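Local coordinates for protein acyl-homoserine-lactone synthase (Mesorhizobium sp. ORS 3359, PDB 6WNS) that synthesises acyl-homoserine lactone quorum signals with an acyl-coenzyme A as acyl donor and, as in related synthases, probably S-adenosylmethionine as the other substrate, at residues C145-P150 with D173-L178; R21-R26 with A55-A60; V74-P79 with A98-W103. All blocks are in the same frame, centred on the assembly; numbering follows the deposited sequence.

Contact 1: C145-P150 with D173-L178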
ATOM      1  N   CYS A 145      -1.241  10.122   1.402  1.00 55.55           N
ATOM      2  CA  CYS A 145      -2.365   9.828   0.500  1.00 55.60           C
ATOM      3  C   CYS A 145      -3.102  11.138   0.197  1.00 58.11           C
ATOM      4  O   CYS A 145      -2.830  12.223   0.854  1.00 57.77           O
ATOM      5  CB  CYS A 145      -3.279   8.769   1.090  1.00 59.84           C
ATOM      6  SG  CYS A 145      -3.918   9.348   2.672  1.00 67.76           S
ATOM      7  N   GLU A 146      -3.921  11.073  -0.851  1.00 56.59           N
ATOM      8  CA  GLU A 146      -4.807  12.184  -1.223  1.00 58.15           C
ATOM      9  C   GLU A 146      -5.732  12.485  -0.030  1.00 60.62           C
ATOM     10  O   GLU A 146      -6.112  11.548   0.668  1.00 60.33           O
ATOM     11  CB  GLU A 146      -5.562  11.826  -2.490  1.00 59.09           C
ATOM     12  CG  GLU A 146      -4.625  12.000  -3.660  1.00 61.76           C
ATOM     13  CD  GLU A 146      -5.243  12.214  -5.036  1.00 65.79           C
ATOM     14  OE1 GLU A 146      -5.621  13.362  -5.373  1.00 73.29           O
ATOM     15  OE2 GLU A 146      -5.208  11.237  -5.789  1.00 70.36           O
ATOM     16  N   THR A 147      -6.092  13.751   0.123  1.00 62.07           N
ATOM     17  CA  THR A 147      -6.878  14.237   1.280  1.00 68.06           C
ATOM     18  C   THR A 147      -8.289  13.656   1.274  1.00 70.12           C
ATOM     19  O   THR A 147      -8.907  13.811   2.290  1.00 70.40           O
ATOM     20  CB  THR A 147      -6.912  15.761   1.361  1.00 71.04           C
ATOM     21  OG1 THR A 147      -7.301  16.185   0.048  1.00 70.82           O
ATOM     22  CG2 THR A 147      -5.583  16.387   1.711  1.00 72.22           C
ATOM     23  N   PHE A 148      -8.774  12.941   0.252  1.00 68.69           N
ATOM     24  CA  PHE A 148     -10.143  12.340   0.325  1.00 71.50           C
ATOM     25  C   PHE A 148     -10.113  10.981   1.048  1.00 72.97           C
ATOM     26  O   PHE A 148     -11.185  10.440   1.338  1.00 72.64           O
ATOM     27  CB  PHE A 148     -10.809  12.204  -1.052  1.00 70.68           C
ATOM     28  CG  PHE A 148     -10.108  11.298  -2.041  1.00 70.82           C
ATOM     29  CD1 PHE A 148     -10.260   9.920  -1.985  1.00 72.68           C
ATOM     30  CD2 PHE A 148      -9.299  11.819  -3.036  1.00 69.29           C
ATOM     31  CE1 PHE A 148      -9.614   9.086  -2.880  1.00 71.54           C
ATOM     32  CE2 PHE A 148      -8.683  10.985  -3.947  1.00 67.19           C
ATOM     33  CZ  PHE A 148      -8.820   9.614  -3.849  1.00 66.79           C
ATOM     34  N   TRP A 149      -8.944  10.391   1.297  1.00 70.14           N
ATOM     35  CA  TRP A 149      -8.836   8.977   1.782  1.00 68.75           C
ATOM     36  C   TRP A 149      -9.362   8.816   3.199  1.00 74.98           C
ATOM     37  O   TRP A 149      -9.973   7.783   3.486  1.00 73.55           O
ATOM     38  CB  TRP A 149      -7.408   8.424   1.693  1.00 69.13           C
ATOM     39  CG  TRP A 149      -7.180   7.804   0.355  1.00 73.31           C
ATOM     40  CD1 TRP A 149      -6.493   8.339  -0.697  1.00 72.61           C
ATOM     41  CD2 TRP A 149      -7.782   6.588  -0.125  1.00 79.44           C
ATOM     42  NE1 TRP A 149      -6.625   7.538  -1.795  1.00 69.06           N
ATOM     43  CE2 TRP A 149      -7.368   6.434  -1.473  1.00 77.21           C
ATOM     44  CE3 TRP A 149      -8.642   5.630   0.440  1.00 84.54           C
ATOM     45  CZ2 TRP A 149      -7.784   5.355  -2.261  1.00 76.94           C
ATOM     46  CZ3 TRP A 149      -9.038   4.556  -0.329  1.00 84.86           C
ATOM     47  CH2 TRP A 149      -8.602   4.419  -1.662  1.00 85.92           C
ATOM     48  N   PRO A 150      -9.030   9.734   4.135  1.00 75.62           N
ATOM     49  CA  PRO A 150      -9.391   9.549   5.539  1.00 80.67           C
ATOM     50  C   PRO A 150     -10.910   9.363   5.709  1.00 84.40           C
ATOM     51  O   PRO A 150     -11.283   8.459   6.380  1.00 85.95           O
ATOM     52  CB  PRO A 150      -8.873  10.820   6.227  1.00 82.63           C
ATOM     53  CG  PRO A 150      -7.751  11.273   5.325  1.00 77.17           C
ATOM     54  CD  PRO A 150      -8.198  10.926   3.919  1.00 72.80           C
ATOM     55  N   ASP A 173      -4.284  17.373  -3.551  1.00 59.72           N
ATOM     56  CA  ASP A 173      -3.898  17.642  -2.142  1.00 64.76           C
ATOM     57  C   ASP A 173      -3.560  16.317  -1.428  1.00 63.71           C
ATOM     58  O   ASP A 173      -4.286  15.305  -1.565  1.00 61.99           O
ATOM     59  CB  ASP A 173      -4.983  18.422  -1.399  1.00 68.21           C
ATOM     60  CG  ASP A 173      -5.349  19.739  -2.042  1.00 72.50           C
ATOM     61  OD1 ASP A 173      -4.568  20.235  -2.892  1.00 74.97           O
ATOM     62  OD2 ASP A 173      -6.443  20.223  -1.758  1.00 76.33           O
ATOM     63  N   ILE A 174      -2.524  16.344  -0.598  1.00 63.59           N
ATOM     64  CA  ILE A 174      -2.068  15.135   0.099  1.00 58.91           C
ATOM     65  C   ILE A 174      -1.924  15.430   1.586  1.00 63.61           C
ATOM     66  O   ILE A 174      -1.936  16.625   1.986  1.00 63.77           O
ATOM     67  CB  ILE A 174      -0.762  14.618  -0.520  1.00 55.16           C
ATOM     68  CG1 ILE A 174       0.398  15.609  -0.413  1.00 56.39           C
ATOM     69  CG2 ILE A 174      -1.028  14.221  -1.980  1.00 55.95           C
ATOM     70  CD1 ILE A 174       1.787  14.973  -0.722  1.00 57.35           C
ATOM     71  N   ILE A 175      -1.819  14.349   2.345  1.00 60.17           N
ATOM     72  CA  ILE A 175      -1.793  14.400   3.839  1.00 62.67           C
ATOM     73  C   ILE A 175      -1.145  13.106   4.344  1.00 63.42           C
ATOM     74  O   ILE A 175      -1.129  12.072   3.621  1.00 63.74           O
ATOM     75  CB  ILE A 175      -3.193  14.672   4.409  1.00 67.92           C
ATOM     76  CG1 ILE A 175      -3.145  15.050   5.906  1.00 68.12           C
ATOM     77  CG2 ILE A 175      -4.149  13.511   4.127  1.00 68.84           C
ATOM     78  CD1 ILE A 175      -4.225  16.019   6.322  1.00 75.14           C
ATOM     79  N   ALA A 176      -0.470  13.193   5.485  1.00 65.28           N
ATOM     80  CA  ALA A 176       0.104  12.048   6.207  1.00 60.42           C
ATOM     81  C   ALA A 176      -0.855  11.537   7.291  1.00 68.75           C
ATOM     82  O   ALA A 176      -1.423  12.365   8.099  1.00 69.56           O
ATOM     83  CB  ALA A 176       1.432  12.480   6.749  1.00 61.74           C
ATOM     84  N   LEU A 177      -1.013  10.213   7.357  1.00 68.70           N
ATOM     85  CA  LEU A 177      -1.901   9.502   8.320  1.00 68.65           C
ATOM     86  C   LEU A 177      -1.118   8.428   9.079  1.00 70.05           C
ATOM     87  O   LEU A 177      -0.179   7.827   8.483  1.00 64.54           O
ATOM     88  CB  LEU A 177      -2.949   8.788   7.476  1.00 70.38           C
ATOM     89  CG  LEU A 177      -4.230   9.517   7.112  1.00 74.47           C
ATOM     90  CD1 LEU A 177      -4.151  11.034   7.156  1.00 75.72           C
ATOM     91  CD2 LEU A 177      -4.688   8.987   5.801  1.00 68.57           C
ATOM     92  N   LEU A 178      -1.522   8.117  10.319  1.00 73.77           N
ATOM     93  CA  LEU A 178      -1.071   6.901  11.066  1.00 70.84           C
ATOM     94  C   LEU A 178      -2.277   5.990  11.359  1.00 73.06           C
ATOM     95  O   LEU A 178      -3.220   6.461  12.011  1.00 79.46           O
ATOM     96  CB  LEU A 178      -0.359   7.330  12.344  1.00 73.87           C
ATOM     97  CG  LEU A 178       0.231   6.152  13.123  1.00 75.60           C
ATOM     98  CD1 LEU A 178       1.299   5.484  12.262  1.00 70.34           C
ATOM     99  CD2 LEU A 178       0.787   6.567  14.487  1.00 78.54           C
TER
HETATM  100  O   HOH W   1      -7.615  19.081   0.016  1.00 64.19           O
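Thr-147 lies across Asp-173 where strand 140-146 gives way to a type I turn, Glu-146 to Trp-149. Its backbone N donates to Asp-173 O (2.9 Å) from well above the carbonyl plane. CB stands 4.0 Å from the same Asp-173 O. From there the side chain forks: OG1, set between the backbone N and carbonyl carbon (chi1 50°), lies 3.5 Å from CB of Asp-173, an acid whose OD1 accepts from His-169 N. The other branch, CG2, points across to the partner strand, 3.7 Å from Ile-174 O and 4.0 Å from Ile-175 CB. A glycine here would probably open a gap beside Asp-173 CB and Ile-175 CB, which OG1 and CG2 now cover. Before the turn the strands pair antiparallel: Cys-145 and Ile-175 exchange two backbone bonds, the shorter from Ile-175 N to Cys-145 O (2.8 Å). Beyond it, Pro-150 crosses Leu-177 at about a right angle, its CG 3.9 Å from Leu-177 CD2. Strand 174-180 is thus held between strand 140-146 and strand 160-162, while Pro-150 of helix 149-155 packs on it, with Glu-162 touching Pro-150, Ile-175 and Leu-177.

Contact 2: R21-R26 with A55-A60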
ATOM      1  N   ARG A  21       6.131  -9.231 -13.641  1.00 49.05           N
ATOM      2  CA  ARG A  21       4.857  -8.642 -14.122  1.00 51.29           C
ATOM      3  C   ARG A  21       4.521  -7.415 -13.277  1.00 47.75           C
ATOM      4  O   ARG A  21       4.064  -6.437 -13.829  1.00 45.09           O
ATOM      5  CB  ARG A  21       3.739  -9.695 -14.118  1.00 59.14           C
ATOM      6  CG  ARG A  21       3.950 -10.755 -15.197  1.00 64.06           C
ATOM      7  CD  ARG A  21       2.717 -11.576 -15.498  1.00 74.27           C
ATOM      8  NE  ARG A  21       2.076 -12.109 -14.306  1.00 80.32           N
ATOM      9  CZ  ARG A  21       2.401 -13.258 -13.715  1.00 83.72           C
ATOM     10  NH1 ARG A  21       3.392 -14.007 -14.198  1.00 76.88           N
ATOM     11  NH2 ARG A  21       1.707 -13.637 -12.648  1.00 85.48           N
ATOM     12  N   TYR A  22       4.747  -7.487 -11.963  1.00 47.44           N
ATOM     13  CA  TYR A  22       4.416  -6.401 -11.028  1.00 44.68           C
ATOM     14  C   TYR A  22       5.202  -5.127 -11.454  1.00 39.62           C
ATOM     15  O   TYR A  22       4.592  -4.047 -11.526  1.00 40.58           O
ATOM     16  CB  TYR A  22       4.764  -6.855  -9.602  1.00 46.90           C
ATOM     17  CG  TYR A  22       4.766  -5.736  -8.606  1.00 42.78           C
ATOM     18  CD1 TYR A  22       3.576  -5.113  -8.245  1.00 42.74           C
ATOM     19  CD2 TYR A  22       5.947  -5.251  -8.039  1.00 42.01           C
ATOM     20  CE1 TYR A  22       3.559  -4.008  -7.414  1.00 41.69           C
ATOM     21  CE2 TYR A  22       5.919  -4.198  -7.122  1.00 40.82           C
ATOM     22  CZ  TYR A  22       4.718  -3.619  -6.750  1.00 42.63           C
ATOM     23  OH  TYR A  22       4.729  -2.567  -5.881  1.00 39.44           O
ATOM     24  N   PHE A  23       6.509  -5.230 -11.713  1.00 37.67           N
ATOM     25  CA  PHE A  23       7.320  -4.043 -12.092  1.00 36.68           C
ATOM     26  C   PHE A  23       6.920  -3.503 -13.484  1.00 41.46           C
ATOM     27  O   PHE A  23       7.006  -2.294 -13.770  1.00 36.91           O
ATOM     28  CB  PHE A  23       8.791  -4.336 -11.956  1.00 36.80           C
ATOM     29  CG  PHE A  23       9.185  -4.305 -10.503  1.00 36.73           C
ATOM     30  CD1 PHE A  23       9.545  -5.468  -9.839  1.00 37.05           C
ATOM     31  CD2 PHE A  23       9.203  -3.117  -9.804  1.00 41.48           C
ATOM     32  CE1 PHE A  23       9.886  -5.457  -8.482  1.00 40.22           C
ATOM     33  CE2 PHE A  23       9.558  -3.096  -8.465  1.00 39.42           C
ATOM     34  CZ  PHE A  23       9.868  -4.266  -7.793  1.00 38.34           C
ATOM     35  N   ARG A  24       6.420  -4.362 -14.348  1.00 41.48           N
ATOM     36  CA  ARG A  24       5.902  -3.952 -15.689  1.00 42.51           C
ATOM     37  C   ARG A  24       4.596  -3.212 -15.496  1.00 41.79           C
ATOM     38  O   ARG A  24       4.369  -2.209 -16.184  1.00 43.10           O
ATOM     39  CB  ARG A  24       5.729  -5.185 -16.597  1.00 48.29           C
ATOM     40  CG  ARG A  24       7.057  -5.858 -16.937  1.00 51.91           C
ATOM     41  CD  ARG A  24       7.072  -6.691 -18.239  1.00 62.18           C
ATOM     42  NE  ARG A  24       7.943  -7.871 -18.259  1.00 70.13           N
ATOM     43  CZ  ARG A  24       9.110  -8.071 -17.605  1.00 86.40           C
ATOM     44  NH1 ARG A  24       9.622  -7.147 -16.797  1.00 96.74           N
ATOM     45  NH2 ARG A  24       9.755  -9.235 -17.740  1.00 90.36           N
ATOM     46  N   ILE A  25       3.724  -3.730 -14.625  1.00 43.88           N
ATOM     47  CA  ILE A  25       2.443  -3.094 -14.267  1.00 44.36           C
ATOM     48  C   ILE A  25       2.685  -1.688 -13.714  1.00 44.52           C
ATOM     49  O   ILE A  25       1.949  -0.729 -14.076  1.00 45.41           O
ATOM     50  CB  ILE A  25       1.657  -4.013 -13.326  1.00 48.99           C
ATOM     51  CG1 ILE A  25       1.098  -5.201 -14.109  1.00 51.63           C
ATOM     52  CG2 ILE A  25       0.572  -3.234 -12.647  1.00 52.01           C
ATOM     53  CD1 ILE A  25       0.438  -6.264 -13.227  1.00 57.00           C
ATOM     54  N   ARG A  26       3.671  -1.531 -12.859  1.00 41.50           N
ATOM     55  CA  ARG A  26       4.025  -0.176 -12.329  1.00 42.41           C
ATOM     56  C   ARG A  26       4.418   0.778 -13.448  1.00 37.57           C
ATOM     57  O   ARG A  26       4.089   2.013 -13.399  1.00 38.55           O
ATOM     58  CB  ARG A  26       5.120  -0.382 -11.276  1.00 41.02           C
ATOM     59  CG  ARG A  26       4.443  -0.885 -10.011  1.00 45.11           C
ATOM     60  CD  ARG A  26       5.343  -1.095  -8.868  1.00 42.50           C
ATOM     61  NE  ARG A  26       6.148   0.101  -8.596  1.00 41.56           N
ATOM     62  CZ  ARG A  26       7.084   0.105  -7.658  1.00 37.09           C
ATOM     63  NH1 ARG A  26       7.112  -0.857  -6.765  1.00 37.60           N
ATOM     64  NH2 ARG A  26       7.962   1.074  -7.609  1.00 35.66           N
ATOM     65  N   ALA A  55      11.614  -4.149   1.308  1.00 42.69           N
ATOM     66  CA  ALA A  55      10.221  -3.980   0.870  1.00 43.03           C
ATOM     67  C   ALA A  55       9.432  -5.267   1.051  1.00 43.91           C
ATOM     68  O   ALA A  55       9.971  -6.375   0.809  1.00 44.65           O
ATOM     69  CB  ALA A  55      10.134  -3.464  -0.554  1.00 39.98           C
ATOM     70  N   LEU A  56       8.147  -5.079   1.397  1.00 45.25           N
ATOM     71  CA  LEU A  56       7.094  -6.094   1.346  1.00 45.46           C
ATOM     72  C   LEU A  56       6.074  -5.737   0.275  1.00 45.04           C
ATOM     73  O   LEU A  56       5.613  -4.623   0.261  1.00 46.18           O
ATOM     74  CB  LEU A  56       6.404  -6.163   2.711  1.00 48.23           C
ATOM     75  CG  LEU A  56       7.331  -6.156   3.927  1.00 49.43           C
ATOM     76  CD1 LEU A  56       6.447  -6.191   5.171  1.00 52.01           C
ATOM     77  CD2 LEU A  56       8.262  -7.339   3.922  1.00 49.72           C
ATOM     78  N   TYR A  57       5.707  -6.713  -0.546  1.00 46.88           N
ATOM     79  CA  TYR A  57       4.701  -6.568  -1.625  1.00 45.97           C
ATOM     80  C   TYR A  57       3.485  -7.407  -1.242  1.00 51.24           C
ATOM     81  O   TYR A  57       3.528  -8.639  -1.062  1.00 51.79           O
ATOM     82  CB  TYR A  57       5.311  -6.933  -2.971  1.00 45.73           C
ATOM     83  CG  TYR A  57       6.537  -6.116  -3.258  1.00 44.05           C
ATOM     84  CD1 TYR A  57       6.412  -4.820  -3.729  1.00 40.44           C
ATOM     85  CD2 TYR A  57       7.800  -6.602  -2.980  1.00 46.69           C
ATOM     86  CE1 TYR A  57       7.539  -4.028  -3.969  1.00 38.68           C
ATOM     87  CE2 TYR A  57       8.926  -5.811  -3.146  1.00 41.33           C
ATOM     88  CZ  TYR A  57       8.795  -4.520  -3.652  1.00 39.64           C
ATOM     89  OH  TYR A  57       9.872  -3.740  -3.909  1.00 38.20           O
ATOM     90  N   VAL A  58       2.383  -6.706  -1.090  1.00 49.88           N
ATOM     91  CA  VAL A  58       1.067  -7.318  -0.819  1.00 53.35           C
ATOM     92  C   VAL A  58       0.239  -7.321  -2.091  1.00 52.88           C
ATOM     93  O   VAL A  58      -0.334  -6.273  -2.443  1.00 56.97           O
ATOM     94  CB  VAL A  58       0.332  -6.562   0.274  1.00 57.16           C
ATOM     95  CG1 VAL A  58      -0.893  -7.365   0.671  1.00 62.19           C
ATOM     96  CG2 VAL A  58       1.254  -6.323   1.470  1.00 57.66           C
ATOM     97  N   LEU A  59       0.225  -8.457  -2.773  1.00 53.97           N
ATOM     98  CA  LEU A  59      -0.316  -8.555  -4.138  1.00 54.24           C
ATOM     99  C   LEU A  59      -1.588  -9.399  -4.154  1.00 60.76           C
ATOM    100  O   LEU A  59      -1.577 -10.559  -3.657  1.00 61.94           O
ATOM    101  CB  LEU A  59       0.773  -9.131  -5.013  1.00 55.01           C
ATOM    102  CG  LEU A  59       2.059  -8.272  -5.020  1.00 49.83           C
ATOM    103  CD1 LEU A  59       3.002  -8.871  -5.993  1.00 50.60           C
ATOM    104  CD2 LEU A  59       1.725  -6.804  -5.358  1.00 49.73           C
ATOM    105  N   ALA A  60      -2.612  -8.840  -4.793  1.00 61.44           N
ATOM    106  CA  ALA A  60      -3.880  -9.544  -5.084  1.00 63.98           C
ATOM    107  C   ALA A  60      -3.760 -10.255  -6.443  1.00 66.49           C
ATOM    108  O   ALA A  60      -3.565  -9.539  -7.475  1.00 62.98           O
ATOM    109  CB  ALA A  60      -4.991  -8.546  -5.027  1.00 67.36           C
TER
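Tyr-57 and Leu-59 project from strand 56-60 onto Tyr-22 of helix 16-31, a helix-on-sheet packing within the acetyltransferase-like (GNAT) fold expected of this family. The helix segment runs nearly perpendicular to the strand, their axes 11.8 Å apart. Along the strand Tyr-57 comes first, against Tyr-22 and Phe-23. One side of its ring, CD1 and CE1, approaches Tyr-22; CD1 is 3.5 Å from Tyr-22 CE2, and the two rings meet obliquely with planes at 61°. At its far end Tyr-57 OH sits at the edge of the Phe-23 ring, 3.9 Å from CZ, and bonds to Asp-51, which also forms a salt bridge with Arg-26. Two residues on, Leu-59 meets the CD1/CE1 side of the Tyr-22 ring, from the same side of its plane as Tyr-57, with CD2 3.8 Å from Tyr-22 CD1. With CG anti to the backbone N (chi1 167°), the Tyr-22 ring is carried out from the helix to meet both strand side chains. Its rotation is restrained by neighbours on its own helix: CD2 rests over the centre of the Phe-23 ring, and Arg-26 NH1 donates to Tyr-22 OH at 3.1 Å, with an N-H...O angle of 148°.

Contact 3: V74-P79 with A98-W103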
ATOM      1  N   VAL A  74       6.971  -0.735   3.672  1.00 46.74           N
ATOM      2  CA  VAL A  74       8.398  -0.524   4.017  1.00 45.15           C
ATOM      3  C   VAL A  74       8.550  -0.258   5.512  1.00 50.41           C
ATOM      4  O   VAL A  74       7.812   0.552   6.069  1.00 50.50           O
ATOM      5  CB  VAL A  74       8.887   0.654   3.170  1.00 46.15           C
ATOM      6  CG1 VAL A  74      10.322   1.023   3.460  1.00 43.49           C
ATOM      7  CG2 VAL A  74       8.737   0.339   1.692  1.00 46.12           C
ATOM      8  N   PRO A  75       9.533  -0.870   6.198  1.00 50.46           N
ATOM      9  CA  PRO A  75       9.731  -0.609   7.630  1.00 55.52           C
ATOM     10  C   PRO A  75       9.998   0.890   7.862  1.00 53.19           C
ATOM     11  O   PRO A  75      10.800   1.520   7.156  1.00 53.03           O
ATOM     12  CB  PRO A  75      10.930  -1.496   8.016  1.00 57.51           C
ATOM     13  CG  PRO A  75      11.418  -2.180   6.802  1.00 54.60           C
ATOM     14  CD  PRO A  75      10.580  -1.720   5.622  1.00 51.00           C
ATOM     15  N   THR A  76       9.285   1.520   8.773  1.00 55.52           N
ATOM     16  CA  THR A  76       9.519   2.969   9.020  1.00 55.25           C
ATOM     17  C   THR A  76      10.912   3.214   9.618  1.00 58.66           C
ATOM     18  O   THR A  76      11.352   4.368   9.542  1.00 60.22           O
ATOM     19  CB  THR A  76       8.482   3.625   9.925  1.00 59.79           C
ATOM     20  OG1 THR A  76       8.374   2.890  11.157  1.00 61.20           O
ATOM     21  CG2 THR A  76       7.169   3.803   9.203  1.00 57.00           C
ATOM     22  N   LEU A  77      11.595   2.196  10.156  1.00 58.25           N
ATOM     23  CA  LEU A  77      12.981   2.367  10.648  1.00 60.48           C
ATOM     24  C   LEU A  77      13.928   2.492   9.457  1.00 57.54           C
ATOM     25  O   LEU A  77      15.046   2.849   9.651  1.00 57.31           O
ATOM     26  CB  LEU A  77      13.392   1.205  11.566  1.00 65.28           C
ATOM     27  CG  LEU A  77      12.712   1.125  12.940  1.00 67.70           C
ATOM     28  CD1 LEU A  77      13.220  -0.083  13.716  1.00 73.89           C
ATOM     29  CD2 LEU A  77      12.876   2.409  13.763  1.00 70.72           C
ATOM     30  N   GLU A  78      13.518   2.113   8.249  1.00 54.28           N
ATOM     31  CA  GLU A  78      14.316   2.309   7.022  1.00 51.63           C
ATOM     32  C   GLU A  78      13.858   3.615   6.408  1.00 50.76           C
ATOM     33  O   GLU A  78      12.710   3.981   6.642  1.00 50.59           O
ATOM     34  CB  GLU A  78      13.990   1.205   5.996  1.00 50.72           C
ATOM     35  CG  GLU A  78      14.489  -0.157   6.396  1.00 50.78           C
ATOM     36  CD  GLU A  78      15.998  -0.235   6.513  1.00 55.60           C
ATOM     37  OE1 GLU A  78      16.732   0.393   5.673  1.00 49.41           O
ATOM     38  OE2 GLU A  78      16.437  -0.903   7.458  1.00 62.94           O
ATOM     39  N   PRO A  79      14.671   4.227   5.517  1.00 52.06           N
ATOM     40  CA  PRO A  79      14.220   5.340   4.691  1.00 51.21           C
ATOM     41  C   PRO A  79      12.953   4.961   3.928  1.00 49.56           C
ATOM     42  O   PRO A  79      12.850   3.860   3.408  1.00 49.02           O
ATOM     43  CB  PRO A  79      15.405   5.644   3.756  1.00 53.03           C
ATOM     44  CG  PRO A  79      16.411   4.522   3.913  1.00 53.53           C
ATOM     45  CD  PRO A  79      16.055   3.843   5.205  1.00 53.56           C
ATOM     46  N   ALA A  98       9.790  -0.159  15.085  1.00 71.55           N
ATOM     47  CA  ALA A  98       9.826  -1.528  14.532  1.00 73.09           C
ATOM     48  C   ALA A  98       8.386  -1.970  14.150  1.00 71.07           C
ATOM     49  O   ALA A  98       8.263  -2.770  13.181  1.00 71.92           O
ATOM     50  CB  ALA A  98      10.455  -2.479  15.543  1.00 75.70           C
ATOM     51  N   GLU A  99       7.386  -1.417  14.899  1.00 71.80           N
ATOM     52  CA  GLU A  99       5.969  -1.900  14.975  1.00 76.39           C
ATOM     53  C   GLU A  99       5.175  -1.255  13.819  1.00 72.31           C
ATOM     54  O   GLU A  99       3.971  -1.589  13.624  1.00 73.06           O
ATOM     55  CB  GLU A  99       5.299  -1.567  16.330  1.00 82.88           C
ATOM     56  CG  GLU A  99       6.262  -1.175  17.458  1.00 87.42           C
ATOM     57  CD  GLU A  99       6.339  -2.121  18.651  1.00104.03           C
ATOM     58  OE1 GLU A  99       5.456  -2.058  19.568  1.00114.65           O
ATOM     59  OE2 GLU A  99       7.327  -2.891  18.720  1.00113.86           O
ATOM     60  N   ILE A 100       5.842  -0.344  13.091  1.00 70.61           N
ATOM     61  CA  ILE A 100       5.183   0.638  12.173  1.00 66.35           C
ATOM     62  C   ILE A 100       5.790   0.502  10.781  1.00 62.10           C
ATOM     63  O   ILE A 100       7.000   0.723  10.684  1.00 60.40           O
ATOM     64  CB  ILE A 100       5.343   2.068  12.726  1.00 66.75           C
ATOM     65  CG1 ILE A 100       4.718   2.208  14.124  1.00 73.92           C
ATOM     66  CG2 ILE A 100       4.775   3.096  11.767  1.00 64.78           C
ATOM     67  CD1 ILE A 100       4.619   3.640  14.627  1.00 74.93           C
ATOM     68  N   PHE A 101       4.950   0.324   9.732  1.00 59.67           N
ATOM     69  CA  PHE A 101       5.437   0.195   8.331  1.00 55.34           C
ATOM     70  C   PHE A 101       4.737   1.262   7.515  1.00 57.96           C
ATOM     71  O   PHE A 101       3.639   1.701   7.894  1.00 60.75           O
ATOM     72  CB  PHE A 101       5.199  -1.199   7.744  1.00 56.65           C
ATOM     73  CG  PHE A 101       6.260  -2.226   8.096  1.00 59.51           C
ATOM     74  CD1 PHE A 101       6.921  -2.952   7.105  1.00 61.60           C
ATOM     75  CD2 PHE A 101       6.662  -2.401   9.412  1.00 61.35           C
ATOM     76  CE1 PHE A 101       7.872  -3.902   7.446  1.00 57.29           C
ATOM     77  CE2 PHE A 101       7.599  -3.365   9.757  1.00 61.31           C
ATOM     78  CZ  PHE A 101       8.195  -4.111   8.771  1.00 61.37           C
ATOM     79  N   GLU A 102       5.392   1.727   6.471  1.00 54.52           N
ATOM     80  CA  GLU A 102       4.783   2.765   5.602  1.00 52.73           C
ATOM     81  C   GLU A 102       4.139   2.032   4.434  1.00 50.54           C
ATOM     82  O   GLU A 102       4.828   1.218   3.826  1.00 48.57           O
ATOM     83  CB  GLU A 102       5.802   3.796   5.161  1.00 51.53           C
ATOM     84  CG  GLU A 102       5.167   4.757   4.185  1.00 49.96           C
ATOM     85  CD  GLU A 102       6.105   5.601   3.372  1.00 46.09           C
ATOM     86  OE1 GLU A 102       6.978   5.014   2.715  1.00 44.77           O
ATOM     87  OE2 GLU A 102       5.945   6.885   3.415  1.00 50.42           O
ATOM     88  N   TRP A 103       2.889   2.392   4.145  1.00 51.03           N
ATOM     89  CA  TRP A 103       2.079   2.017   2.962  1.00 51.58           C
ATOM     90  C   TRP A 103       2.380   2.961   1.797  1.00 49.31           C
ATOM     91  O   TRP A 103       2.230   4.206   1.974  1.00 50.86           O
ATOM     92  CB  TRP A 103       0.610   2.081   3.345  1.00 52.45           C
ATOM     93  CG  TRP A 103      -0.394   1.642   2.333  1.00 52.89           C
ATOM     94  CD1 TRP A 103      -0.228   0.844   1.241  1.00 51.88           C
ATOM     95  CD2 TRP A 103      -1.803   1.913   2.422  1.00 54.71           C
ATOM     96  NE1 TRP A 103      -1.448   0.620   0.640  1.00 51.43           N
ATOM     97  CE2 TRP A 103      -2.426   1.236   1.355  1.00 51.81           C
ATOM     98  CE3 TRP A 103      -2.610   2.590   3.357  1.00 57.53           C
ATOM     99  CZ2 TRP A 103      -3.794   1.305   1.138  1.00 56.20           C
ATOM    100  CZ3 TRP A 103      -3.961   2.669   3.143  1.00 58.37           C
ATOM    101  CH2 TRP A 103      -4.550   2.025   2.050  1.00 59.61           C
TER
HETATM  102  O   HOH W   2      10.249  -0.381  10.935  1.00 53.72           O
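The Phe-101 ring takes Pro-75 flat on one face: Pro-75 CA stands 3.6 Å from the ring centroid, only 8° off the normal, a CH-pi contact. Pro-75 N lies over the same ring, 3.5 Å from CD1, and Pro-75 CB adds an apolar contact with CZ. The ring edge carries Ala-98 O in its plane. With CG roughly anti to the carbonyl carbon (chi1 -84°), the phenyl group leans back over the neighbouring strand. Pro-75 and Phe-101 form a non-hydrogen-bonded antiparallel pair; the adjoining pair, Val-74 and Glu-102, is hydrogen-bonded both ways, with Glu-102 N to Val-74 O at 2.7 Å. Past the proline the chain turns away in a type I turn, and Thr-76 fastens its start. Ile-100 O receives two bonds from this threonine, one in the carbonyl plane from the backbone N (3.1 Å) and one from above the plane from OG1 (2.6 Å). The hydroxyl in turn accepts from Ala-97 N. Thr-76 CG2 meets Ile-100 CG2 at 3.6 Å. Leu-77 closes the end of the contact with CD1 beside Ala-98. Glu-102 reaches on to Leu-81 N and Met-82 N at the start of helix 81-84. On its other flank strand 100-108 pairs in parallel with strand 140-146, while Trp-103 packs on helix 121-135.

In the fold
All three contacts draw on one mixed sheet, but differently. Contacts 1 and 3 pair neighbouring antiparallel strands where one leaves the sheet in a type I turn; both are partly buried, and backbone bonds carry them, each extended by a threonine. Contact 2, largely buried, instead joins a helix to a strand through aromatic and aliphatic side chains, with a buried arginine paired to Asp-51 and Glu-46 beside them. Contact 3 mediates between the others: Phe-101 packs against Leu-56 of contact 2, and Ile-100 against Leu-178 of contact 1. Contacts 1 and 2 lie on opposite sides of the chain's centre, their nearest atoms about 14 Å apart.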